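Local coordinates for neuraminidase (Influenza A virus, PDB 4GDI), which is a tetrameric, neuraminidase-like beta-propeller glycoprotein of a bat influenza A virus that possibly cleaves terminal sialic acids but has a diverged putative active site, at residues 133-138 with 181-186; 314-319 with 343-348; 201-206 with 321-326. All blocks are in the same frame, centred on the assembly; numbering follows the deposited sequence.

Contact 1 of 3, residues 133-138 with 181-186; sequences VTDTFS and NGTVQR. With NAG (2-acetamido-2-deoxy-beta-D-glucopyranose), chain O.
T134 faces G182 with their CA atoms 5.5 Å apart, although the strands carrying 133-138 and 183-186 run at 57° to each other and their axes come no closer than 6.4 Å. No main-chain hydrogen bond links the segments. The two are the outermost strands of separate four-stranded antiparallel sheets, consecutive blades of the neuraminidase beta-propeller, and side chains join them. A classic beta bulge, in which T134 and D135 both face I127 of strand 124-129, turns both residues toward 181-186. The hydroxyl of T134 sits between its own backbone N and carbonyl carbon (chi1 45°), which brings OG1 within 2.6 Å of G182 O. This hydroxyl donates from above the carbonyl plane, well off the lone pairs. D135 reaches further along the strand: D135 OD2 receives the N-H of V184 N (2.9 Å, 164°) on its anti lone pair. Water 2 gives a second bond to the same oxygen and another to V184 O, so OD2 is gripped twice. Water 1 plays a similar bridging part between T134 O and T183 OG1, 2.6 Å from the latter. D135 belongs to a calcium-binding site known for this protein; no calcium is bound to this chain at it. Beyond the polar pair, F137, stacked on Y177, brings CE2 to 4.2 Å from V184 CG2. At the other end N181 carries the N-linked sugar: its ND2 is bonded to C1 of NAG and donates a weak hydrogen bond to the acetamide O7.

Contact 2 of 3, residues 314-319 with 343-348; sequences SNKRTG and IEDQTV
The guanidinium of R317 and the carboxylate of E344 meet with their planes 48° apart, so the charged groups are neither coplanar nor stacked. E344 OE1 comes in obliquely to the guanidinium, and R317 NE donates to it at 3.0 Å in a salt bridge whose hydrogen bond is weak because it is strongly bent. R317 leaves the strand with CG opposite its backbone N (chi1 -174°) and stays extended to NE, which carries the group alongside the bent E344 chain; M352 of the next strand touches both side chains. The other carboxylate oxygen turns to the backbone, where E344 OE2 lies 3.5 Å from G319 CA, against a residue with no side chain. The strands themselves pair by main chain: E344 N donates to R317 O at 2.9 Å. The strand directions are 129° apart, well short of antiparallel, and the return link runs through water: R317 N donates to water 4, which donates to E344 O. Next to this, T318 and I343 form a non-hydrogen-bonded pair with CA atoms 4.7 Å apart. Their side chains share a sheet face, and T318 CG2 lies 4.1 Å from I343 CD1, while T318 OG1 bonds to G290 O. K316 lays its CD 3.8 Å from I343 CG2. Its NZ makes only a long bridge to D345 OD1, 3.9 Å, and donates to water 3; its stronger salt bridge is to E76 of the third subunit. The chain turns a corner at 314-316, and the pairing that follows joins the first two strands of the propeller blade completed by N-terminal strand 20-25, a ring closure characteristic of the fold.

Contact 3 of 3, residues 201-206 with 321-326; sequences TCYTIN and SGFFQP
T201 OG1 accepts the backbone N-H of F323, 2.7 Å from F323 N, a bond in place of any main-chain pairing between 201-206 and 321-326. Chi1 of 177°, which sets the hydroxyl opposite the threonine's own N, is what aims OG1 across the gap; S150 OG is a further partner of this hydroxyl. At the other end one side-chain amide satisfies both main-chain polar atoms of T204. Q325 OE1 takes T204 N at 3.0 Å, the donor standing above the amide's carbonyl plane, and Q325 NE2 donates one N-H to T204 O at 2.8 Å (165°), with that oxygen close to the amide plane. The extended chain beyond CG lets Q325 stand in for a neighbouring strand, while the backbone N of Q325 donates to E151 OE2. These are the innermost strands of two blades, running nearly alongside close to the centre of the beta-propeller, where all the touching residues are buried. T204 OG1 is met by L208 O, and C202 is tied to C211 by a disulfide. Between the polar ends lies a T-shaped pair: the edge of Y203 points at the face of F323, planes at 73° and ring centroids 4.7 Å apart. Y203 CD1 stands over the centre of the F323 ring, 3.5 Å from F323 CE2, and the phenol OH is bonded to E274 OE2.

How the contacts relate
Contact 3 is the core contact, near the chain's centre and wholly buried, whereas contacts 1 and 2 are partly buried and lie on opposite sides of that centre, their own centres about 38 Å apart. Strand 317-324 serves both contacts 2 and 3: its first part pairs within a blade, its last meets another blade's innermost strand. Contact 1 also joins two blades, but through their outermost strands. The chemistry follows position. Contacts 1 and 3 both use direct side-chain-to-backbone bonds, to which contact 1 adds waters and contact 3 aromatic packing; charge pairing, again with waters, marks contact 2. Other subunits reach contacts 1 and 2 but do not touch contact 3.

Contact 1 of 3, residues 133-138 with 181-186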
# COMPACT_ATOMS: atom_id res chain seq x y z
N VAL A 133 0.94 6.38 -24.67
CA VAL A 133 0.37 5.69 -25.82
C VAL A 133 1.26 6.00 -27.02
O VAL A 133 1.45 7.16 -27.39
CB VAL A 133 -1.08 6.10 -26.11
CG1 VAL A 133 -1.58 5.44 -27.39
CG2 VAL A 133 -1.97 5.72 -24.96
N THR A 134 1.83 4.96 -27.62
CA THR A 134 2.89 5.12 -28.60
C THR A 134 2.51 4.67 -30.01
O THR A 134 3.20 4.98 -30.98
CB THR A 134 4.12 4.31 -28.18
OG1 THR A 134 3.69 3.01 -27.75
CG2 THR A 134 4.85 5.02 -27.07
N ASP A 135 1.42 3.93 -30.14
CA ASP A 135 1.04 3.45 -31.46
C ASP A 135 -0.35 2.84 -31.45
O ASP A 135 -0.86 2.43 -30.41
CB ASP A 135 2.06 2.42 -31.98
CG ASP A 135 2.39 2.62 -33.45
OD1 ASP A 135 1.60 3.29 -34.16
OD2 ASP A 135 3.44 2.11 -33.91
N THR A 136 -0.94 2.81 -32.64
CA THR A 136 -2.24 2.19 -32.85
C THR A 136 -2.29 1.64 -34.26
O THR A 136 -1.59 2.12 -35.16
CB THR A 136 -3.37 3.22 -32.77
OG1 THR A 136 -3.19 4.19 -33.80
CG2 THR A 136 -3.37 3.91 -31.42
N PHE A 137 -3.13 0.62 -34.46
CA PHE A 137 -3.49 0.18 -35.79
C PHE A 137 -4.86 -0.53 -35.77
O PHE A 137 -5.31 -1.01 -34.74
CB PHE A 137 -2.40 -0.70 -36.41
CG PHE A 137 -2.01 -1.89 -35.57
CD1 PHE A 137 -2.66 -3.09 -35.72
CD2 PHE A 137 -0.97 -1.80 -34.66
CE1 PHE A 137 -2.29 -4.20 -34.96
CE2 PHE A 137 -0.60 -2.90 -33.89
CZ PHE A 137 -1.27 -4.11 -34.04
N SER A 138 -5.52 -0.57 -36.92
CA SER A 138 -6.89 -1.06 -37.02
C SER A 138 -6.98 -2.37 -37.78
O SER A 138 -6.10 -2.71 -38.56
CB SER A 138 -7.75 -0.02 -37.74
OG SER A 138 -7.79 1.20 -37.03
N ASN A 181 10.17 0.44 -28.03
CA ASN A 181 9.55 1.56 -27.33
C ASN A 181 8.09 1.71 -27.73
O ASN A 181 7.60 2.83 -27.91
CB ASN A 181 10.29 2.86 -27.65
CG ASN A 181 11.75 2.80 -27.29
OD1 ASN A 181 12.12 2.13 -26.33
ND2 ASN A 181 12.58 3.52 -28.04
N GLY A 182 7.39 0.59 -27.88
CA GLY A 182 5.95 0.63 -28.10
C GLY A 182 5.54 1.08 -29.49
O GLY A 182 4.37 1.40 -29.73
N THR A 183 6.49 1.05 -30.42
CA THR A 183 6.26 1.54 -31.78
C THR A 183 6.50 0.41 -32.77
O THR A 183 7.57 -0.22 -32.76
CB THR A 183 7.22 2.70 -32.11
OG1 THR A 183 7.14 3.70 -31.09
CG2 THR A 183 6.87 3.32 -33.46
N VAL A 184 5.54 0.18 -33.65
CA VAL A 184 5.67 -0.87 -34.65
C VAL A 184 6.85 -0.57 -35.57
O VAL A 184 6.90 0.47 -36.22
CB VAL A 184 4.38 -1.01 -35.47
CG1 VAL A 184 4.55 -2.04 -36.58
CG2 VAL A 184 3.23 -1.39 -34.56
N GLN A 185 7.81 -1.49 -35.61
CA GLN A 185 8.96 -1.39 -36.51
C GLN A 185 8.68 -2.09 -37.82
O GLN A 185 8.94 -1.55 -38.90
CB GLN A 185 10.20 -2.02 -35.86
CG GLN A 185 10.51 -1.42 -34.50
CD GLN A 185 10.84 0.06 -34.59
OE1 GLN A 185 11.88 0.43 -35.12
NE2 GLN A 185 9.95 0.90 -34.08
N ARG A 186 8.14 -3.29 -37.73
CA ARG A 186 7.71 -4.03 -38.90
C ARG A 186 6.79 -5.16 -38.47
O ARG A 186 6.60 -5.39 -37.28
CB ARG A 186 8.90 -4.56 -39.69
CG ARG A 186 9.81 -5.41 -38.88
CD ARG A 186 11.12 -5.72 -39.59
NE ARG A 186 12.08 -6.21 -38.61
CZ ARG A 186 13.16 -6.94 -38.89
NH1 ARG A 186 13.47 -7.27 -40.14
NH2 ARG A 186 13.94 -7.32 -37.89
C1 NAG O . 13.88 3.74 -27.46
C2 NAG O . 14.80 4.11 -28.62
C3 NAG O . 16.23 4.29 -28.08
C4 NAG O . 16.23 5.37 -27.01
C5 NAG O . 15.17 5.04 -25.96
C6 NAG O . 15.06 6.15 -24.93
C7 NAG O . 14.02 3.41 -30.82
C8 NAG O . 14.62 2.93 -32.11
N2 NAG O . 14.71 3.15 -29.70
O3 NAG O . 17.11 4.65 -29.13
O4 NAG O . 17.50 5.50 -26.40
O5 NAG O . 13.91 4.84 -26.57
O6 NAG O . 14.62 5.61 -23.70
O7 NAG O . 12.94 4.00 -30.84
O HOH W 1 5.88 5.94 -31.31
O HOH W 2 5.08 2.30 -36.09

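Contact 2 of 3, residues 314-319 with 343-348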
# COMPACT_ATOMS: atom_id res chain seq x y z
N SER A 314 -5.56 -34.17 -10.66
CA SER A 314 -6.34 -35.29 -11.21
C SER A 314 -7.77 -34.91 -11.46
O SER A 314 -8.29 -35.13 -12.55
CB SER A 314 -6.32 -36.50 -10.27
OG SER A 314 -5.01 -36.97 -10.07
N ASN A 315 -8.42 -34.33 -10.45
CA ASN A 315 -9.84 -34.04 -10.53
C ASN A 315 -10.19 -32.55 -10.60
O ASN A 315 -11.24 -32.20 -11.12
CB ASN A 315 -10.54 -34.68 -9.33
CG ASN A 315 -10.49 -36.19 -9.37
OD1 ASN A 315 -10.84 -36.81 -10.38
ND2 ASN A 315 -10.04 -36.80 -8.28
N LYS A 316 -9.32 -31.68 -10.10
CA LYS A 316 -9.61 -30.24 -10.13
C LYS A 316 -9.90 -29.82 -11.56
O LYS A 316 -9.25 -30.29 -12.49
CB LYS A 316 -8.44 -29.42 -9.58
CG LYS A 316 -8.77 -28.66 -8.30
CD LYS A 316 -7.56 -27.89 -7.78
CE LYS A 316 -7.82 -27.29 -6.40
NZ LYS A 316 -9.22 -26.77 -6.25
N ARG A 317 -10.88 -28.95 -11.74
CA ARG A 317 -11.20 -28.45 -13.07
C ARG A 317 -10.16 -27.41 -13.48
O ARG A 317 -9.81 -26.52 -12.70
CB ARG A 317 -12.59 -27.83 -13.11
CG ARG A 317 -13.03 -27.43 -14.49
CD ARG A 317 -14.47 -26.93 -14.47
NE ARG A 317 -14.87 -26.33 -15.75
CZ ARG A 317 -15.55 -26.95 -16.70
NH1 ARG A 317 -15.93 -28.22 -16.55
NH2 ARG A 317 -15.85 -26.31 -17.82
N THR A 318 -9.64 -27.55 -14.70
CA THR A 318 -8.57 -26.66 -15.16
C THR A 318 -8.99 -25.95 -16.43
O THR A 318 -9.87 -26.45 -17.14
CB THR A 318 -7.25 -27.44 -15.36
OG1 THR A 318 -7.49 -28.56 -16.22
CG2 THR A 318 -6.71 -27.95 -14.03
N GLY A 319 -8.42 -24.78 -16.70
CA GLY A 319 -8.72 -24.07 -17.92
C GLY A 319 -7.49 -23.72 -18.76
O GLY A 319 -6.65 -24.57 -19.06
N ILE A 343 -7.32 -22.46 -12.58
CA ILE A 343 -7.99 -23.45 -11.75
C ILE A 343 -9.43 -22.95 -11.60
O ILE A 343 -9.65 -21.80 -11.19
CB ILE A 343 -7.33 -23.53 -10.37
CG1 ILE A 343 -5.86 -23.96 -10.50
CG2 ILE A 343 -8.09 -24.49 -9.45
CD1 ILE A 343 -5.65 -25.29 -11.15
N GLU A 344 -10.41 -23.76 -11.96
CA GLU A 344 -11.80 -23.30 -11.92
C GLU A 344 -12.50 -23.74 -10.64
O GLU A 344 -12.37 -24.88 -10.23
CB GLU A 344 -12.57 -23.78 -13.16
CG GLU A 344 -12.57 -22.75 -14.28
CD GLU A 344 -12.15 -23.31 -15.63
OE1 GLU A 344 -12.47 -24.48 -15.92
OE2 GLU A 344 -11.50 -22.57 -16.40
N ASP A 345 -13.21 -22.81 -10.01
CA ASP A 345 -13.88 -23.07 -8.74
C ASP A 345 -15.36 -22.71 -8.85
O ASP A 345 -15.73 -21.70 -9.48
CB ASP A 345 -13.23 -22.24 -7.62
CG ASP A 345 -11.74 -22.55 -7.45
OD1 ASP A 345 -11.39 -23.74 -7.34
OD2 ASP A 345 -10.93 -21.59 -7.43
N GLN A 346 -16.22 -23.55 -8.27
CA GLN A 346 -17.65 -23.29 -8.28
C GLN A 346 -18.02 -22.37 -7.12
O GLN A 346 -17.56 -22.57 -6.00
CB GLN A 346 -18.44 -24.59 -8.18
CG GLN A 346 -19.95 -24.41 -8.37
CD GLN A 346 -20.31 -23.82 -9.72
OE1 GLN A 346 -19.72 -24.19 -10.74
NE2 GLN A 346 -21.27 -22.90 -9.74
N THR A 347 -18.83 -21.35 -7.38
CA THR A 347 -19.26 -20.47 -6.30
C THR A 347 -20.77 -20.59 -6.09
O THR A 347 -21.49 -21.04 -6.97
CB THR A 347 -18.87 -18.99 -6.53
OG1 THR A 347 -19.77 -18.38 -7.46
CG2 THR A 347 -17.41 -18.88 -7.07
N VAL A 348 -21.24 -20.18 -4.93
CA VAL A 348 -22.64 -20.34 -4.61
C VAL A 348 -23.48 -19.25 -5.28
O VAL A 348 -24.60 -19.51 -5.70
CB VAL A 348 -22.88 -20.38 -3.08
CG1 VAL A 348 -22.47 -19.07 -2.42
CG2 VAL A 348 -24.34 -20.70 -2.78
O HOH W 3 -8.78 -23.83 -5.32
O HOH W 4 -12.02 -27.26 -9.73

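Contact 3 of 3, residues 201-206 with 321-326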
# COMPACT_ATOMS: atom_id res chain seq x y z
N THR A 201 0.98 -18.51 -26.88
CA THR A 201 1.70 -18.34 -25.64
C THR A 201 3.15 -18.71 -25.91
O THR A 201 3.45 -19.75 -26.51
CB THR A 201 1.07 -19.15 -24.48
OG1 THR A 201 1.84 -19.01 -23.28
CG2 THR A 201 0.97 -20.66 -24.83
N CYS A 202 4.07 -17.85 -25.48
CA CYS A 202 5.44 -17.87 -26.01
C CYS A 202 6.49 -17.73 -24.90
O CYS A 202 6.19 -17.27 -23.80
CB CYS A 202 5.65 -16.69 -26.97
SG CYS A 202 4.45 -16.45 -28.31
N TYR A 203 7.72 -18.11 -25.24
CA TYR A 203 8.87 -17.86 -24.38
C TYR A 203 10.04 -17.61 -25.32
O TYR A 203 9.92 -17.81 -26.53
CB TYR A 203 9.15 -19.03 -23.43
CG TYR A 203 9.49 -20.31 -24.13
CD1 TYR A 203 8.49 -21.19 -24.53
CD2 TYR A 203 10.81 -20.65 -24.41
CE1 TYR A 203 8.79 -22.38 -25.18
CE2 TYR A 203 11.13 -21.84 -25.05
CZ TYR A 203 10.11 -22.69 -25.44
OH TYR A 203 10.41 -23.86 -26.08
N THR A 204 11.16 -17.13 -24.77
CA THR A 204 12.34 -16.90 -25.58
C THR A 204 13.59 -17.57 -24.99
O THR A 204 13.75 -17.65 -23.77
CB THR A 204 12.62 -15.40 -25.75
OG1 THR A 204 13.76 -15.23 -26.60
CG2 THR A 204 12.88 -14.74 -24.41
N ILE A 205 14.44 -18.06 -25.87
CA ILE A 205 15.71 -18.67 -25.47
C ILE A 205 16.67 -18.65 -26.65
O ILE A 205 16.25 -18.83 -27.79
CB ILE A 205 15.51 -20.13 -25.00
CG1 ILE A 205 16.75 -20.63 -24.25
CG2 ILE A 205 15.22 -21.05 -26.18
CD1 ILE A 205 17.06 -19.84 -22.98
N ASN A 206 17.97 -18.48 -26.35
CA ASN A 206 19.00 -18.09 -27.32
C ASN A 206 18.49 -17.40 -28.59
O ASN A 206 18.55 -17.96 -29.68
CB ASN A 206 19.97 -19.24 -27.70
CG ASN A 206 19.44 -20.62 -27.35
OD1 ASN A 206 18.41 -21.06 -27.87
ND2 ASN A 206 20.18 -21.34 -26.49
N SER A 321 -3.89 -22.22 -20.06
CA SER A 321 -2.55 -22.24 -19.48
C SER A 321 -1.56 -21.63 -20.48
O SER A 321 -1.82 -21.60 -21.68
CB SER A 321 -2.15 -23.67 -19.11
OG SER A 321 -2.17 -24.53 -20.25
N GLY A 322 -0.42 -21.16 -19.99
CA GLY A 322 0.58 -20.60 -20.89
C GLY A 322 1.84 -20.23 -20.17
O GLY A 322 1.90 -20.30 -18.94
N PHE A 323 2.85 -19.82 -20.94
CA PHE A 323 4.17 -19.57 -20.39
C PHE A 323 4.32 -18.21 -19.74
O PHE A 323 3.67 -17.24 -20.14
CB PHE A 323 5.21 -19.60 -21.51
CG PHE A 323 5.36 -20.93 -22.17
CD1 PHE A 323 5.88 -22.01 -21.48
CD2 PHE A 323 5.06 -21.08 -23.52
CE1 PHE A 323 6.04 -23.22 -22.10
CE2 PHE A 323 5.21 -22.29 -24.14
CZ PHE A 323 5.72 -23.36 -23.43
N PHE A 324 5.20 -18.14 -18.75
CA PHE A 324 5.86 -16.87 -18.42
C PHE A 324 7.29 -17.16 -17.99
O PHE A 324 7.63 -18.28 -17.61
CB PHE A 324 5.11 -16.09 -17.34
CG PHE A 324 5.22 -16.66 -15.94
CD1 PHE A 324 4.34 -17.63 -15.49
CD2 PHE A 324 6.18 -16.18 -15.05
CE1 PHE A 324 4.42 -18.13 -14.19
CE2 PHE A 324 6.28 -16.68 -13.76
CZ PHE A 324 5.39 -17.65 -13.32
N GLN A 325 8.14 -16.14 -18.08
CA GLN A 325 9.55 -16.32 -17.73
C GLN A 325 9.96 -15.33 -16.65
O GLN A 325 9.79 -14.12 -16.81
CB GLN A 325 10.45 -16.14 -18.95
CG GLN A 325 10.33 -17.24 -19.99
CD GLN A 325 11.21 -16.97 -21.21
OE1 GLN A 325 10.94 -16.04 -21.98
NE2 GLN A 325 12.26 -17.74 -21.36
N PRO A 326 10.51 -15.85 -15.54
CA PRO A 326 11.14 -14.98 -14.55
C PRO A 326 12.26 -14.20 -15.22
O PRO A 326 12.93 -14.76 -16.08
CB PRO A 326 11.73 -15.95 -13.53
CG PRO A 326 11.03 -17.25 -13.76
CD PRO A 326 10.65 -17.28 -15.21